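Local atomic coordinates of bifunctional thiamine biosynthesis protein ThiDN (Methanocaldococcus jannaschii DSM 2661, PDB entry 2PHP), a protein that probably phosphorylates hydroxymethylpyrimidine and its phosphate and makes thiamine phosphate from the pyrimidine diphosphate and a thiazole phosphate, the condensation through its C-terminal ThiN domain. Residues 102-113 with 173-184; 113-121 with 130-138. All blocks are in the same frame, centred on the assembly; numbering follows the deposited sequence.

The two contacts share F113 and meet where K110 packs on V115. Contact 2 is nested inside the loop closed by contact 1. Their centres lie about 18 Å apart. Contact 1 joins two helices and is mainly apolar, with one water bridge and no direct hydrogen bond across it. Both are partly buried, but contact 1 has an exposed rim of L108, K112 and V176, while no touching residue of contact 2 is exposed. Contact 2 sets an edge strand and the chain after it against helix 129-141. It is smaller, lies on the opposite face of the sheet and mixes one hydrogen bond with aromatic packing. Strand 147-150 serves both: I147 touches contact 1, I148 contact 2.

Contact 1: 102-113 with 173-184; sequences DGGLIKLLKDKF and KVEVIQKIYNTL
L105 is a knob in a hole formed by I177, I180, Y181 and L184. Its CG is anti to the backbone N (chi1 -179°), which brings both methyls into contact with helix 167-185. L105 CD1 meets I180 CG2 at 3.8 Å. The L105 and Y181 side chains cross at about a right angle, with L105 CD2 3.7 Å from Y181 CD1; L105 CD2 also meets I177 CG2. One turn on, L109 CD1 lies on I177 CG1, and L109 CD2 is 3.6 Å from I180 CD1. At the outer rim L108 and L184 point tip to tip. L108 CD1 and L184 CD2 are 3.3 Å apart, tighter than usual van der Waals contact. The chain of K112 runs past CD1 of I180. F113 closes the other end. V176 CG1 is at the edge of its ring, 4.0 Å from F113 CZ, and I177 CG1 approaches F113 CE2 obliquely. Replacing F113 by an alanine would remove the ring, which would probably open a gap beside V176 and I177 and cost K173 CG its contact. D102 is the N-cap of helix 103-109. D102 OD1 accepts from L105 N at 2.8 Å. Its OD2 lies at the edge of the Y181 ring, in plane, and one water joins OD2 to the Y181 hydroxyl, tying the cap to the partner helix. I177 and L109 also rest on I147 of strand 147-150. The arrangement is a helix pair with a single knob in a hole, L105, the short segments crossing at 123°, on one face of the mixed sheet of the ThiN domain.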
loop_
_atom_site.group_PDB
_atom_site.type_symbol
_atom_site.label_atom_id
_atom_site.label_comp_id
_atom_site.label_asym_id
_atom_site.label_seq_id
_atom_site.Cartn_x
_atom_site.Cartn_y
_atom_site.Cartn_z
ATOM N N ASP B 102 -17.472 18.193 -14.588
ATOM C CA ASP B 102 -18.079 19.394 -14.008
ATOM C C ASP B 102 -18.412 20.370 -15.139
ATOM O O ASP B 102 -17.519 20.825 -15.852
ATOM C CB ASP B 102 -17.133 20.058 -13.006
ATOM C CG ASP B 102 -17.722 21.329 -12.394
ATOM O OD1 ASP B 102 -18.026 22.284 -13.146
ATOM O OD2 ASP B 102 -17.877 21.378 -11.159
ATOM N N GLY B 103 -19.702 20.671 -15.296
ATOM C CA GLY B 103 -20.146 21.573 -16.349
ATOM C C GLY B 103 -19.471 22.937 -16.367
ATOM O O GLY B 103 -19.027 23.408 -17.420
ATOM N N GLY B 104 -19.399 23.575 -15.202
ATOM C CA GLY B 104 -18.766 24.873 -15.121
ATOM C C GLY B 104 -17.316 24.797 -15.554
ATOM O O GLY B 104 -16.824 25.673 -16.268
ATOM N N LEU B 105 -16.630 23.743 -15.117
ATOM C CA LEU B 105 -15.226 23.549 -15.450
ATOM C C LEU B 105 -15.061 23.446 -16.966
ATOM O O LEU B 105 -14.146 24.041 -17.540
ATOM C CB LEU B 105 -14.695 22.288 -14.762
ATOM C CG LEU B 105 -13.225 21.895 -14.963
ATOM C CD1 LEU B 105 -12.299 23.041 -14.566
ATOM C CD2 LEU B 105 -12.930 20.665 -14.120
ATOM N N ILE B 106 -15.956 22.704 -17.611
ATOM C CA ILE B 106 -15.913 22.537 -19.065
ATOM C C ILE B 106 -15.943 23.900 -19.776
ATOM O O ILE B 106 -15.104 24.172 -20.641
ATOM C CB ILE B 106 -17.104 21.683 -19.561
ATOM C CG1 ILE B 106 -16.963 20.235 -19.069
ATOM C CG2 ILE B 106 -17.186 21.728 -21.075
ATOM C CD1 ILE B 106 -15.767 19.489 -19.643
ATOM N N LYS B 107 -16.910 24.747 -19.411
ATOM C CA LYS B 107 -17.026 26.082 -20.010
ATOM C C LYS B 107 -15.718 26.842 -19.874
ATOM O O LYS B 107 -15.262 27.478 -20.816
ATOM C CB LYS B 107 -18.133 26.898 -19.333
ATOM C CG LYS B 107 -19.519 26.334 -19.505
ATOM C CD LYS B 107 -20.550 27.196 -18.798
ATOM C CE LYS B 107 -21.937 26.575 -18.895
ATOM N NZ LYS B 107 -22.942 27.345 -18.107
ATOM N N LEU B 108 -15.121 26.780 -18.692
ATOM C CA LEU B 108 -13.864 27.467 -18.450
ATOM C C LEU B 108 -12.710 26.850 -19.224
ATOM O O LEU B 108 -11.661 27.473 -19.362
ATOM C CB LEU B 108 -13.521 27.446 -16.962
ATOM C CG LEU B 108 -14.392 28.278 -16.022
ATOM C CD1 LEU B 108 -13.834 28.196 -14.621
ATOM C CD2 LEU B 108 -14.403 29.720 -16.485
ATOM N N LEU B 109 -12.898 25.631 -19.721
ATOM C CA LEU B 109 -11.843 24.947 -20.459
ATOM C C LEU B 109 -11.931 25.113 -21.966
ATOM O O LEU B 109 -10.902 25.176 -22.640
ATOM C CB LEU B 109 -11.849 23.448 -20.141
ATOM C CG LEU B 109 -11.443 22.977 -18.747
ATOM C CD1 LEU B 109 -11.367 21.454 -18.751
ATOM C CD2 LEU B 109 -10.096 23.572 -18.362
ATOM N N LYS B 110 -13.156 25.170 -22.486
ATOM C CA LYS B 110 -13.390 25.298 -23.923
ATOM C C LYS B 110 -12.645 26.446 -24.595
ATOM O O LYS B 110 -12.658 26.576 -25.820
ATOM C CB LYS B 110 -14.891 25.401 -24.199
ATOM C CG LYS B 110 -15.632 24.102 -23.894
ATOM C CD LYS B 110 -17.082 24.130 -24.347
ATOM C CE LYS B 110 -17.710 22.746 -24.217
ATOM N NZ LYS B 110 -19.183 22.738 -24.444
ATOM N N ASP B 111 -11.982 27.270 -23.795
ATOM C CA ASP B 111 -11.219 28.384 -24.331
ATOM C C ASP B 111 -9.719 28.068 -24.358
ATOM O O ASP B 111 -8.962 28.666 -25.129
ATOM C CB ASP B 111 -11.479 29.635 -23.491
ATOM C CG ASP B 111 -12.943 30.052 -23.506
ATOM O OD1 ASP B 111 -13.454 30.403 -24.595
ATOM O OD2 ASP B 111 -13.585 30.019 -22.432
ATOM N N LYS B 112 -9.299 27.110 -23.533
ATOM C CA LYS B 112 -7.888 26.719 -23.447
ATOM C C LYS B 112 -7.614 25.335 -24.044
ATOM O O LYS B 112 -6.461 24.964 -24.281
ATOM C CB LYS B 112 -7.441 26.732 -21.983
ATOM C CG LYS B 112 -7.641 28.072 -21.305
ATOM C CD LYS B 112 -7.410 27.985 -19.803
ATOM C CE LYS B 112 -7.811 29.309 -19.153
ATOM N NZ LYS B 112 -7.412 29.404 -17.722
ATOM N N PHE B 113 -8.676 24.578 -24.291
ATOM C CA PHE B 113 -8.530 23.233 -24.831
ATOM C C PHE B 113 -9.526 22.919 -25.935
ATOM O O PHE B 113 -10.588 23.535 -26.024
ATOM C CB PHE B 113 -8.719 22.205 -23.706
ATOM C CG PHE B 113 -7.637 22.227 -22.671
ATOM C CD1 PHE B 113 -6.389 21.677 -22.942
ATOM C CD2 PHE B 113 -7.860 22.796 -21.422
ATOM C CE1 PHE B 113 -5.377 21.689 -21.983
ATOM C CE2 PHE B 113 -6.852 22.815 -20.456
ATOM C CZ PHE B 113 -5.608 22.258 -20.739
ATOM N N LYS B 173 -1.678 18.417 -18.814
ATOM C CA LYS B 173 -2.967 19.040 -19.131
ATOM C C LYS B 173 -3.886 18.981 -17.909
ATOM O O LYS B 173 -4.544 19.973 -17.561
ATOM C CB LYS B 173 -3.654 18.334 -20.308
ATOM C CG LYS B 173 -2.932 18.479 -21.637
ATOM C CD LYS B 173 -3.681 17.767 -22.761
ATOM C CE LYS B 173 -2.823 17.638 -24.012
ATOM N NZ LYS B 173 -3.568 16.962 -25.109
ATOM N N VAL B 174 -3.932 17.809 -17.270
ATOM C CA VAL B 174 -4.758 17.606 -16.080
ATOM C C VAL B 174 -4.398 18.591 -14.966
ATOM O O VAL B 174 -5.273 19.065 -14.245
ATOM C CB VAL B 174 -4.617 16.163 -15.528
ATOM C CG1 VAL B 174 -5.202 16.083 -14.118
ATOM C CG2 VAL B 174 -5.333 15.175 -16.452
ATOM N N GLU B 175 -3.111 18.892 -14.822
ATOM C CA GLU B 175 -2.676 19.834 -13.796
ATOM C C GLU B 175 -3.246 21.224 -14.085
ATOM O O GLU B 175 -3.669 21.934 -13.178
ATOM C CB GLU B 175 -1.151 19.900 -13.751
ATOM C CG GLU B 175 -0.587 20.957 -12.809
ATOM C CD GLU B 175 0.926 20.947 -12.792
ATOM O OE1 GLU B 175 1.525 20.897 -13.886
ATOM O OE2 GLU B 175 1.518 20.994 -11.692
ATOM N N VAL B 176 -3.253 21.606 -15.356
ATOM C CA VAL B 176 -3.785 22.903 -15.748
ATOM C C VAL B 176 -5.268 22.942 -15.386
ATOM O O VAL B 176 -5.745 23.910 -14.787
ATOM C CB VAL B 176 -3.615 23.134 -17.274
ATOM C CG1 VAL B 176 -4.317 24.421 -17.696
ATOM C CG2 VAL B 176 -2.131 23.194 -17.625
ATOM N N ILE B 177 -5.982 21.875 -15.739
ATOM C CA ILE B 177 -7.406 21.766 -15.459
ATOM C C ILE B 177 -7.669 21.813 -13.957
ATOM O O ILE B 177 -8.602 22.475 -13.498
ATOM C CB ILE B 177 -7.983 20.445 -16.030
ATOM C CG1 ILE B 177 -7.946 20.475 -17.557
ATOM C CG2 ILE B 177 -9.408 20.230 -15.535
ATOM C CD1 ILE B 177 -8.377 19.175 -18.208
ATOM N N GLN B 178 -6.830 21.110 -13.202
ATOM C CA GLN B 178 -6.957 21.034 -11.752
ATOM C C GLN B 178 -6.855 22.408 -11.097
ATOM O O GLN B 178 -7.620 22.719 -10.180
ATOM C CB GLN B 178 -5.876 20.100 -11.184
ATOM C CG GLN B 178 -5.897 19.939 -9.675
ATOM C CD GLN B 178 -7.107 19.172 -9.184
ATOM O OE1 GLN B 178 -7.267 17.988 -9.477
ATOM N NE2 GLN B 178 -7.970 19.844 -8.433
ATOM N N LYS B 179 -5.911 23.224 -11.557
ATOM C CA LYS B 179 -5.736 24.556 -10.983
ATOM C C LYS B 179 -6.952 25.433 -11.202
ATOM O O LYS B 179 -7.312 26.231 -10.341
ATOM C CB LYS B 179 -4.486 25.225 -11.551
ATOM C CG LYS B 179 -3.219 24.670 -10.923
ATOM C CD LYS B 179 -1.963 25.215 -11.565
ATOM C CE LYS B 179 -0.729 24.545 -10.969
ATOM N NZ LYS B 179 0.523 24.925 -11.685
ATOM N N ILE B 180 -7.589 25.274 -12.354
ATOM C CA ILE B 180 -8.787 26.038 -12.664
ATOM C C ILE B 180 -9.874 25.552 -11.713
ATOM O O ILE B 180 -10.566 26.344 -11.075
ATOM C CB ILE B 180 -9.220 25.813 -14.131
ATOM C CG1 ILE B 180 -8.166 26.412 -15.068
ATOM C CG2 ILE B 180 -10.607 26.401 -14.373
ATOM C CD1 ILE B 180 -8.467 26.212 -16.543
ATOM N N TYR B 181 -9.996 24.234 -11.601
ATOM C CA TYR B 181 -10.988 23.634 -10.725
ATOM C C TYR B 181 -10.804 24.084 -9.273
ATOM O O TYR B 181 -11.788 24.313 -8.568
ATOM C CB TYR B 181 -10.905 22.111 -10.803
ATOM C CG TYR B 181 -12.010 21.408 -10.056
ATOM C CD1 TYR B 181 -13.330 21.478 -10.499
ATOM C CD2 TYR B 181 -11.736 20.663 -8.910
ATOM C CE1 TYR B 181 -14.351 20.821 -9.822
ATOM C CE2 TYR B 181 -12.747 19.995 -8.226
ATOM C CZ TYR B 181 -14.048 20.079 -8.685
ATOM O OH TYR B 181 -15.045 19.420 -8.022
ATOM N N ASN B 182 -9.555 24.203 -8.822
ATOM C CA ASN B 182 -9.304 24.628 -7.447
ATOM C C ASN B 182 -9.929 25.991 -7.167
ATOM O O ASN B 182 -10.453 26.228 -6.079
ATOM C CB ASN B 182 -7.802 24.695 -7.139
ATOM C CG ASN B 182 -7.146 23.318 -7.069
ATOM O OD1 ASN B 182 -7.776 22.323 -6.680
ATOM N ND2 ASN B 182 -5.864 23.260 -7.429
ATOM N N THR B 183 -9.864 26.885 -8.151
ATOM C CA THR B 183 -10.426 28.219 -8.009
ATOM C C THR B 183 -11.942 28.099 -7.895
ATOM O O THR B 183 -12.554 28.724 -7.031
ATOM C CB THR B 183 -10.063 29.109 -9.222
ATOM O OG1 THR B 183 -8.642 29.122 -9.389
ATOM C CG2 THR B 183 -10.540 30.543 -9.008
ATOM N N LEU B 184 -12.547 27.290 -8.758
ATOM C CA LEU B 184 -13.994 27.104 -8.714
ATOM C C LEU B 184 -14.392 26.560 -7.350
ATOM O O LEU B 184 -15.365 27.007 -6.751
ATOM C CB LEU B 184 -14.462 26.109 -9.775
ATOM C CG LEU B 184 -14.296 26.443 -11.255
ATOM C CD1 LEU B 184 -14.929 25.328 -12.072
ATOM C CD2 LEU B 184 -14.956 27.777 -11.573
HETATM O O HOH W 1 -17.380 19.822 -9.081
#

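Contact 2: 113-121 with 130-138; sequences FAVSSFDRK and MEWGTKIAC
This contact belongs to the beta-alpha-beta unit of strand 115-117, helix 129-141 and strand 147-150, and is the packing of the first strand and its extension on the helix. F118 carries it. Its CG stands between the backbone N and the carbonyl carbon (chi1 68°), and the ring is laid over the helix with G133 CA above one face. This is a CH-pi contact: G133 CA is 3.8 Å from the centroid of the F118 ring. G133 has no CB to hinder it; one at this position would clash with F118 CD2. G133 O is also 3.4 Å from F118 CD2. M130 and W132 meet the ring obliquely. F118 CZ touches CE of selenomethionine M130, the two side chains crossing at about a right angle, and F118 CD1 is 3.8 Å from W132 CZ3. The F118 and W132 rings are oblique, with planes 76° apart. D119 O reaches the edge of the indole in its plane, 3.2 Å from W132 CH2. The bent chain of M130 also brings CE against R120 NH2. From strand 115-117, S116 OG donates to A137 O, a short bond of 2.5 Å. A137 CA lies against S117 O in a CA-H...O contact. D119 OD1 accepts from K121 N in an Asx turn, and OD2 forms a salt bridge with K121 NZ. Strand 115-117 runs parallel to strand 147-150, whose D150 forms a salt bridge with R120 NE. Helix 129-141 packs between strand 115-117 and helix 77-87, which M130 and T134 touch, while A137 rests on I148 of the sheet.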
loop_
_atom_site.group_PDB
_atom_site.type_symbol
_atom_site.label_atom_id
_atom_site.label_comp_id
_atom_site.label_asym_id
_atom_site.label_seq_id
_atom_site.Cartn_x
_atom_site.Cartn_y
_atom_site.Cartn_z
ATOM N N PHE B 113 -8.676 24.578 -24.291
ATOM C CA PHE B 113 -8.530 23.233 -24.831
ATOM C C PHE B 113 -9.526 22.919 -25.935
ATOM O O PHE B 113 -10.588 23.535 -26.024
ATOM C CB PHE B 113 -8.719 22.205 -23.706
ATOM C CG PHE B 113 -7.637 22.227 -22.671
ATOM C CD1 PHE B 113 -6.389 21.677 -22.942
ATOM C CD2 PHE B 113 -7.860 22.796 -21.422
ATOM C CE1 PHE B 113 -5.377 21.689 -21.983
ATOM C CE2 PHE B 113 -6.852 22.815 -20.456
ATOM C CZ PHE B 113 -5.608 22.258 -20.739
ATOM N N ALA B 114 -9.162 21.958 -26.780
ATOM C CA ALA B 114 -10.039 21.499 -27.844
ATOM C C ALA B 114 -10.928 20.497 -27.119
ATOM O O ALA B 114 -10.433 19.535 -26.530
ATOM C CB ALA B 114 -9.241 20.804 -28.932
ATOM N N VAL B 115 -12.235 20.731 -27.156
ATOM C CA VAL B 115 -13.195 19.874 -26.473
ATOM C C VAL B 115 -14.261 19.322 -27.417
ATOM O O VAL B 115 -14.713 20.001 -28.339
ATOM C CB VAL B 115 -13.911 20.658 -25.341
ATOM C CG1 VAL B 115 -14.758 19.717 -24.502
ATOM C CG2 VAL B 115 -12.892 21.380 -24.480
ATOM N N SER B 116 -14.657 18.078 -27.176
ATOM C CA SER B 116 -15.686 17.429 -27.964
ATOM C C SER B 116 -16.411 16.473 -27.023
ATOM O O SER B 116 -15.968 16.253 -25.896
ATOM C CB SER B 116 -15.069 16.673 -29.141
ATOM O OG SER B 116 -16.081 16.136 -29.973
ATOM N N SER B 117 -17.517 15.898 -27.476
ATOM C CA SER B 117 -18.277 15.002 -26.617
ATOM C C SER B 117 -19.199 14.045 -27.370
ATOM O O SER B 117 -19.205 14.003 -28.600
ATOM C CB SER B 117 -19.100 15.840 -25.642
ATOM O OG SER B 117 -19.937 16.733 -26.355
ATOM N N PHE B 118 -19.962 13.269 -26.606
ATOM C CA PHE B 118 -20.927 12.316 -27.145
ATOM C C PHE B 118 -22.050 12.148 -26.123
ATOM O O PHE B 118 -21.874 12.463 -24.941
ATOM C CB PHE B 118 -20.259 10.963 -27.450
ATOM C CG PHE B 118 -19.811 10.211 -26.230
ATOM C CD1 PHE B 118 -20.701 9.410 -25.519
ATOM C CD2 PHE B 118 -18.498 10.310 -25.787
ATOM C CE1 PHE B 118 -20.284 8.715 -24.378
ATOM C CE2 PHE B 118 -18.074 9.624 -24.652
ATOM C CZ PHE B 118 -18.969 8.825 -23.946
ATOM N N ASP B 119 -23.192 11.648 -26.585
ATOM C CA ASP B 119 -24.370 11.468 -25.739
ATOM C C ASP B 119 -24.722 9.999 -25.565
ATOM O O ASP B 119 -25.105 9.336 -26.527
ATOM C CB ASP B 119 -25.566 12.191 -26.368
ATOM C CG ASP B 119 -26.781 12.235 -25.450
ATOM O OD1 ASP B 119 -26.981 11.287 -24.662
ATOM O OD2 ASP B 119 -27.545 13.219 -25.524
ATOM N N ARG B 120 -24.620 9.501 -24.336
ATOM C CA ARG B 120 -24.928 8.100 -24.060
ATOM C C ARG B 120 -26.325 7.705 -24.536
ATOM O O ARG B 120 -26.557 6.551 -24.889
ATOM C CB ARG B 120 -24.768 7.796 -22.559
ATOM C CG ARG B 120 -23.302 7.649 -22.106
ATOM C CD ARG B 120 -23.179 7.574 -20.583
ATOM N NE ARG B 120 -21.794 7.478 -20.122
ATOM C CZ ARG B 120 -21.065 6.362 -20.139
ATOM N NH1 ARG B 120 -21.583 5.229 -20.586
ATOM N NH2 ARG B 120 -19.808 6.385 -19.715
ATOM N N LYS B 121 -27.251 8.662 -24.568
ATOM C CA LYS B 121 -28.610 8.367 -25.021
ATOM C C LYS B 121 -28.673 8.085 -26.527
ATOM O O LYS B 121 -29.590 7.412 -26.992
ATOM C CB LYS B 121 -29.553 9.523 -24.705
ATOM C CG LYS B 121 -29.678 9.872 -23.247
ATOM C CD LYS B 121 -30.720 10.959 -23.045
ATOM C CE LYS B 121 -30.347 12.296 -23.702
ATOM N NZ LYS B 121 -30.221 12.269 -25.191
HETATM N N MSE B 130 -17.634 3.043 -25.203
HETATM C CA MSE B 130 -16.362 3.763 -25.303
HETATM C C MSE B 130 -15.778 3.869 -26.704
HETATM O O MSE B 130 -15.150 4.872 -27.038
HETATM C CB MSE B 130 -15.326 3.150 -24.359
HETATM C CG MSE B 130 -15.612 3.400 -22.876
HETATM SE SE MSE B 130 -15.694 5.310 -22.389
HETATM C CE MSE B 130 -17.619 5.533 -22.539
ATOM N N GLU B 131 -15.978 2.848 -27.532
ATOM C CA GLU B 131 -15.446 2.896 -28.893
ATOM C C GLU B 131 -16.314 3.835 -29.730
ATOM O O GLU B 131 -15.815 4.724 -30.426
ATOM C CB GLU B 131 -15.438 1.494 -29.508
ATOM C CG GLU B 131 -14.905 0.432 -28.569
ATOM C CD GLU B 131 -14.811 -0.942 -29.207
ATOM O OE1 GLU B 131 -15.708 -1.304 -30.001
ATOM O OE2 GLU B 131 -13.842 -1.666 -28.894
ATOM N N TRP B 132 -17.621 3.637 -29.636
ATOM C CA TRP B 132 -18.578 4.443 -30.373
ATOM C C TRP B 132 -18.540 5.919 -29.971
ATOM O O TRP B 132 -18.520 6.805 -30.830
ATOM C CB TRP B 132 -19.985 3.884 -30.157
ATOM C CG TRP B 132 -21.052 4.817 -30.588
ATOM C CD1 TRP B 132 -21.519 5.004 -31.857
ATOM C CD2 TRP B 132 -21.733 5.767 -29.762
ATOM N NE1 TRP B 132 -22.448 6.019 -31.870
ATOM C CE2 TRP B 132 -22.599 6.502 -30.598
ATOM C CE3 TRP B 132 -21.694 6.066 -28.393
ATOM C CZ2 TRP B 132 -23.420 7.528 -30.110
ATOM C CZ3 TRP B 132 -22.510 7.085 -27.907
ATOM C CH2 TRP B 132 -23.363 7.803 -28.765
ATOM N N GLY B 133 -18.545 6.173 -28.665
ATOM C CA GLY B 133 -18.525 7.542 -28.173
ATOM C C GLY B 133 -17.277 8.306 -28.572
ATOM O O GLY B 133 -17.343 9.489 -28.916
ATOM N N THR B 134 -16.130 7.635 -28.509
ATOM C CA THR B 134 -14.873 8.267 -28.877
ATOM C C THR B 134 -14.917 8.601 -30.364
ATOM O O THR B 134 -14.560 9.708 -30.774
ATOM C CB THR B 134 -13.675 7.338 -28.595
ATOM O OG1 THR B 134 -13.578 7.099 -27.183
ATOM C CG2 THR B 134 -12.377 7.967 -29.093
ATOM N N LYS B 135 -15.367 7.640 -31.166
ATOM C CA LYS B 135 -15.468 7.833 -32.610
ATOM C C LYS B 135 -16.351 9.050 -32.901
ATOM O O LYS B 135 -15.923 9.982 -33.581
ATOM C CB LYS B 135 -16.053 6.577 -33.265
ATOM C CG LYS B 135 -16.024 6.578 -34.780
ATOM C CD LYS B 135 -16.504 5.232 -35.315
ATOM C CE LYS B 135 -16.459 5.169 -36.834
ATOM N NZ LYS B 135 -16.800 3.794 -37.306
ATOM N N ILE B 136 -17.569 9.052 -32.370
ATOM C CA ILE B 136 -18.488 10.172 -32.573
ATOM C C ILE B 136 -17.846 11.509 -32.206
ATOM O O ILE B 136 -17.885 12.466 -32.984
ATOM C CB ILE B 136 -19.767 10.019 -31.722
ATOM C CG1 ILE B 136 -20.602 8.843 -32.230
ATOM C CG2 ILE B 136 -20.581 11.306 -31.770
ATOM C CD1 ILE B 136 -21.070 9.003 -33.662
ATOM N N ALA B 137 -17.262 11.573 -31.013
ATOM C CA ALA B 137 -16.619 12.786 -30.528
ATOM C C ALA B 137 -15.509 13.255 -31.458
ATOM O O ALA B 137 -15.344 14.454 -31.686
ATOM C CB ALA B 137 -16.056 12.558 -29.124
ATOM N N CYS B 138 -14.736 12.315 -31.984
ATOM C CA CYS B 138 -13.652 12.678 -32.879
ATOM C C CYS B 138 -14.171 13.099 -34.261
ATOM O O CYS B 138 -13.718 14.103 -34.813
ATOM C CB CYS B 138 -12.650 11.518 -32.982
ATOM S SG CYS B 138 -11.663 11.279 -31.455
#